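Local coordinates for ESX-5 secretion-associated protein EspG5 (Mycobacterium marinum, PDB 6VJ5) that acts as a specific cytoplasmic chaperone for cognate PE/PPE proteins, preventing their dimers from aggregating and supporting their secretion, at residues P31-C35 / S129-V133; V86-S90 / N114-V118. One frame throughout, in Å; residues are numbered along the deposited sequence.

Interaction 1: P31-C35 / S129-V133; sequences PELRC and SAVRV
Leu33 and Arg132 carry most of this contact, in which a short 3-10 turn, residues 31-33, lies against one face of the long antiparallel sheet of the EspG fold. The turn belongs to the loop between helices 14-23 and 51-58, and the strand it meets is 126-133. Leu33 reaches the sheet through its two methyl groups. With CG anti to its own carbonyl carbon (chi1 -65°), the isobutyl group extends to the strand, where CD1 of Leu33 packs on CB of Ala130 at 3.8 Å. The other branch, CD2 of Leu33, fits between Ala130 and the start of the Arg132 side chain, 4.0 Å from CB of Arg132. Ala130 and Arg132 both point toward the turn, being two residues apart on the strand, while Val131 between them faces the reverse side and packs on Val118.

Arg132 runs as a nearly straight chain past Leu33 and brings its guanidinium to the carbonyl groups that end the turn. Extended from CG to NE, it presents the edge of its flat group to the backbone. The rest of the guanidinium is held by Arg109 O, which accepts from NH2, and by Gly134 O, which accepts from NE, so its rotation is well fixed in this buried place. Of the Arg34 side chain, CB comes nearest, 3.6 Å from NH1 of Arg132, and Arg34 O lies 2.9 Å from the same NH1; Arg34 turns its own guanidinium away to the carbonyls of Gly97 and Asp110. Inside the turn, Arg34 N bonds to Pro31 O. NH1 of Arg132 donates a 3.0 Å hydrogen bond to Leu33 O, with the acceptor 5° out of the guanidinium plane and the N-H meeting it at 161°.

Interaction 2: V86-S90 / N114-V118; sequences VALLS and NEFRV
Ala87 with Val118 and Leu89 with Phe116 are the hydrogen-bonded pairs of this antiparallel strand pairing, each joined by two backbone bonds. Ala87 N reaches Val118 O at 2.9 Å, and Val118 N returns a bond to Ala87 O; Leu89 and Phe116 repeat the pattern. Leu88-Arg117 and Ser90-Glu115 are the non-hydrogen-bonded pairs between and beyond them. At the end of the ladder, Ser90 CA makes a C-H...O contact with Asn114 O at 3.2 Å.

The two faces differ in chemistry. On the side of Ala87, Leu89, Phe116 and Val118, Leu89 CD1 lies 4.0 Å from Val118 CG2, a diagonal apolar contact between neighbouring pairs. Phe116 turns the edge of its ring to the backbone, CD1 lying 3.5 Å from Leu89 O near the ring plane. On the other side, Leu88 CD2 packs on Arg117 CG at 3.4 Å and also lies over one face of the guanidinium, offset toward its rim. Arg117, bent at chi2 (142°), stands up from the sheet, and the extended Glu115 leans along the same face so that Glu115 OE1 meets Arg117 NE at 2.6 Å in a salt bridge.

A second shell fixes this charged pair: Glu115 OE2 accepts from Gly97 N, and Arg117 NH1 donates to Glu32 O. Ser90 OG bonds to Gly92 O, while Asn114 ND2 is held by the carbonyls of Arg91 and Lys93. Within the sheet, strand 221-231 borders strand 83-91 on one side, and strand 126-133 flanks strand 115-123 on the other.

How the interactions relate
Both contacts are buried and use one antiparallel sheet, in which strands 115-123 and 126-133 are consecutive neighbours, but they join different elements. Interaction 2 is strand to strand within the sheet, with repeated backbone bonds and the larger buried surface; interaction 1 lays a loop segment on a sheet face, relying on apolar packing and an arginine reaching backbone carbonyls. Their centres are about 9 Å apart and they meet directly. Arg132 N lies 2.7 Å from Arg117 O, probably a hydrogen bond of the sheet, and Val133 packs on Phe116. On the loop side Glu32 packs on Val86 and, through its carbonyl, meets Arg117, so segment 31-35 touches both strands of interaction 2.

Interaction 1: P31-C35 / S129-V133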
loop_
_atom_site.group_PDB
_atom_site.type_symbol
_atom_site.label_atom_id
_atom_site.label_comp_id
_atom_site.label_asym_id
_atom_site.label_seq_id
_atom_site.Cartn_x
_atom_site.Cartn_y
_atom_site.Cartn_z
ATOM N N PRO C 31 5.542 14.779 3.453
ATOM C CA PRO C 31 5.513 13.675 4.427
ATOM C C PRO C 31 5.207 14.130 5.842
ATOM O O PRO C 31 4.695 13.333 6.638
ATOM C CB PRO C 31 6.920 13.067 4.321
ATOM C CG PRO C 31 7.780 14.169 3.757
ATOM C CD PRO C 31 6.881 14.985 2.865
ATOM N N GLU C 32 5.493 15.391 6.183
ATOM C CA GLU C 32 5.298 15.843 7.558
ATOM C C GLU C 32 3.828 15.846 7.959
ATOM O O GLU C 32 3.515 15.734 9.150
ATOM C CB GLU C 32 5.888 17.240 7.745
ATOM C CG GLU C 32 7.404 17.290 7.697
ATOM C CD GLU C 32 7.943 17.351 6.290
ATOM O OE1 GLU C 32 7.130 17.300 5.349
ATOM O OE2 GLU C 32 9.177 17.454 6.128
ATOM N N LEU C 33 2.917 15.989 6.999
ATOM C CA LEU C 33 1.496 15.859 7.297
ATOM C C LEU C 33 1.094 14.419 7.569
ATOM O O LEU C 33 -0.012 14.186 8.075
ATOM C CB LEU C 33 0.676 16.414 6.139
ATOM C CG LEU C 33 0.838 17.916 5.910
ATOM C CD1 LEU C 33 0.442 18.279 4.499
ATOM C CD2 LEU C 33 -0.004 18.668 6.926
ATOM N N ARG C 34 1.958 13.463 7.227
ATOM C CA ARG C 34 1.775 12.058 7.573
ATOM C C ARG C 34 0.366 11.580 7.234
ATOM O O ARG C 34 -0.347 11.013 8.067
ATOM C CB ARG C 34 2.100 11.834 9.049
ATOM C CG ARG C 34 2.327 10.389 9.429
ATOM C CD ARG C 34 2.883 10.281 10.838
ATOM N NE ARG C 34 4.330 10.478 10.901
ATOM C CZ ARG C 34 5.054 10.295 12.001
ATOM N NH1 ARG C 34 4.457 9.915 13.120
ATOM N NH2 ARG C 34 6.366 10.492 11.988
ATOM N N CYS C 35 -0.033 11.794 5.987
ATOM C CA CYS C 35 -1.300 11.259 5.512
ATOM C C CYS C 35 -1.088 9.906 4.846
ATOM O O CYS C 35 0.036 9.510 4.527
ATOM C CB CYS C 35 -1.954 12.229 4.537
ATOM S SG CYS C 35 -2.433 13.778 5.311
ATOM N N SER C 129 -1.087 26.995 3.091
ATOM C CA SER C 129 -0.727 26.534 4.426
ATOM C C SER C 129 -1.426 25.214 4.721
ATOM O O SER C 129 -2.633 25.084 4.498
ATOM C CB SER C 129 -1.113 27.567 5.489
ATOM O OG SER C 129 -2.412 27.312 6.009
ATOM N N ALA C 130 -0.670 24.242 5.226
ATOM C CA ALA C 130 -1.222 22.983 5.715
ATOM C C ALA C 130 -0.694 22.764 7.124
ATOM O O ALA C 130 0.523 22.674 7.325
ATOM C CB ALA C 130 -0.846 21.815 4.799
ATOM N N VAL C 131 -1.601 22.691 8.097
ATOM C CA VAL C 131 -1.245 22.590 9.509
ATOM C C VAL C 131 -1.976 21.394 10.092
ATOM O O VAL C 131 -3.208 21.331 10.029
ATOM C CB VAL C 131 -1.606 23.867 10.290
ATOM C CG1 VAL C 131 -1.352 23.683 11.785
ATOM C CG2 VAL C 131 -0.836 25.057 9.736
ATOM N N ARG C 132 -1.229 20.461 10.673
ATOM C CA ARG C 132 -1.817 19.275 11.274
ATOM C C ARG C 132 -1.670 19.317 12.789
ATOM O O ARG C 132 -0.573 19.562 13.307
ATOM C CB ARG C 132 -1.189 17.987 10.737
ATOM C CG ARG C 132 -1.687 16.779 11.511
ATOM C CD ARG C 132 -1.400 15.447 10.855
ATOM N NE ARG C 132 -1.934 14.372 11.690
ATOM C CZ ARG C 132 -1.797 13.077 11.434
ATOM N NH1 ARG C 132 -1.144 12.673 10.353
ATOM N NH2 ARG C 132 -2.316 12.183 12.265
ATOM N N VAL C 133 -2.780 19.075 13.486
ATOM C CA VAL C 133 -2.822 18.955 14.939
ATOM C C VAL C 133 -3.684 17.744 15.269
ATOM O O VAL C 133 -4.818 17.640 14.791
ATOM C CB VAL C 133 -3.400 20.211 15.619
ATOM C CG1 VAL C 133 -3.515 19.981 17.124
ATOM C CG2 VAL C 133 -2.545 21.427 15.315
#

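Interaction 2: V86-S90 / N114-V118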
loop_
_atom_site.group_PDB
_atom_site.type_symbol
_atom_site.label_atom_id
_atom_site.label_comp_id
_atom_site.label_asym_id
_atom_site.label_seq_id
_atom_site.Cartn_x
_atom_site.Cartn_y
_atom_site.Cartn_z
ATOM N N VAL C 86 8.938 23.923 6.144
ATOM C CA VAL C 86 8.331 23.095 7.176
ATOM C C VAL C 86 8.732 23.629 8.541
ATOM O O VAL C 86 9.866 24.082 8.732
ATOM C CB VAL C 86 8.745 21.616 7.032
ATOM C CG1 VAL C 86 8.365 20.839 8.286
ATOM C CG2 VAL C 86 8.104 21.007 5.797
ATOM N N ALA C 87 7.800 23.556 9.491
ATOM C CA ALA C 87 8.051 23.899 10.886
ATOM C C ALA C 87 7.365 22.861 11.760
ATOM O O ALA C 87 6.158 22.639 11.626
ATOM C CB ALA C 87 7.534 25.303 11.213
ATOM N N LEU C 88 8.128 22.220 12.638
ATOM C CA LEU C 88 7.592 21.273 13.609
ATOM C C LEU C 88 7.691 21.908 14.987
ATOM O O LEU C 88 8.786 22.282 15.419
ATOM C CB LEU C 88 8.361 19.954 13.574
ATOM C CG LEU C 88 8.633 19.374 12.184
ATOM C CD1 LEU C 88 9.570 18.179 12.285
ATOM C CD2 LEU C 88 7.330 19.006 11.492
ATOM N N LEU C 89 6.559 22.028 15.673
ATOM C CA LEU C 89 6.503 22.678 16.973
ATOM C C LEU C 89 6.009 21.695 18.019
ATOM O O LEU C 89 5.162 20.842 17.741
ATOM C CB LEU C 89 5.582 23.896 16.947
ATOM C CG LEU C 89 5.879 24.885 15.823
ATOM C CD1 LEU C 89 5.000 24.561 14.621
ATOM C CD2 LEU C 89 5.691 26.312 16.281
ATOM N N SER C 90 6.535 21.832 19.232
ATOM C CA SER C 90 6.152 20.948 20.318
ATOM C C SER C 90 5.937 21.743 21.596
ATOM O O SER C 90 6.571 22.774 21.833
ATOM C CB SER C 90 7.207 19.858 20.566
ATOM O OG SER C 90 8.479 20.432 20.810
ATOM N N ASN C 114 1.722 16.080 21.661
ATOM C CA ASN C 114 2.372 17.343 21.981
ATOM C C ASN C 114 2.931 18.047 20.751
ATOM O O ASN C 114 3.650 19.043 20.898
ATOM C CB ASN C 114 3.513 17.116 22.978
ATOM C CG ASN C 114 4.732 16.479 22.331
ATOM O OD1 ASN C 114 4.608 15.538 21.549
ATOM N ND2 ASN C 114 5.913 16.997 22.645
ATOM N N GLU C 115 2.630 17.554 19.551
ATOM C CA GLU C 115 3.265 18.020 18.326
ATOM C C GLU C 115 2.239 18.682 17.415
ATOM O O GLU C 115 1.090 18.241 17.325
ATOM C CB GLU C 115 3.956 16.858 17.594
ATOM C CG GLU C 115 5.259 17.242 16.916
ATOM C CD GLU C 115 5.990 16.056 16.311
ATOM O OE1 GLU C 115 6.036 15.961 15.070
ATOM O OE2 GLU C 115 6.529 15.224 17.073
ATOM N N PHE C 116 2.675 19.752 16.759
ATOM C CA PHE C 116 1.892 20.526 15.804
ATOM C C PHE C 116 2.768 20.688 14.568
ATOM O O PHE C 116 3.946 21.043 14.685
ATOM C CB PHE C 116 1.489 21.878 16.406
ATOM C CG PHE C 116 1.048 21.791 17.852
ATOM C CD1 PHE C 116 1.979 21.863 18.881
ATOM C CD2 PHE C 116 -0.292 21.633 18.184
ATOM C CE1 PHE C 116 1.582 21.780 20.215
ATOM C CE2 PHE C 116 -0.694 21.551 19.516
ATOM C CZ PHE C 116 0.246 21.626 20.530
ATOM N N ARG C 117 2.214 20.408 13.391
ATOM C CA ARG C 117 3.006 20.332 12.165
ATOM C C ARG C 117 2.482 21.329 11.145
ATOM O O ARG C 117 1.309 21.274 10.763
ATOM C CB ARG C 117 2.984 18.915 11.588
ATOM C CG ARG C 117 4.098 18.017 12.119
ATOM C CD ARG C 117 3.635 16.577 12.352
ATOM N NE ARG C 117 4.734 15.761 12.863
ATOM C CZ ARG C 117 5.531 15.004 12.111
ATOM N NH1 ARG C 117 5.351 14.930 10.798
ATOM N NH2 ARG C 117 6.507 14.312 12.680
ATOM N N VAL C 118 3.362 22.225 10.700
ATOM C CA VAL C 118 3.019 23.318 9.795
ATOM C C VAL C 118 3.843 23.177 8.519
ATOM O O VAL C 118 5.080 23.212 8.565
ATOM C CB VAL C 118 3.271 24.692 10.439
ATOM C CG1 VAL C 118 3.081 25.796 9.410
ATOM C CG2 VAL C 118 2.374 24.906 11.640
#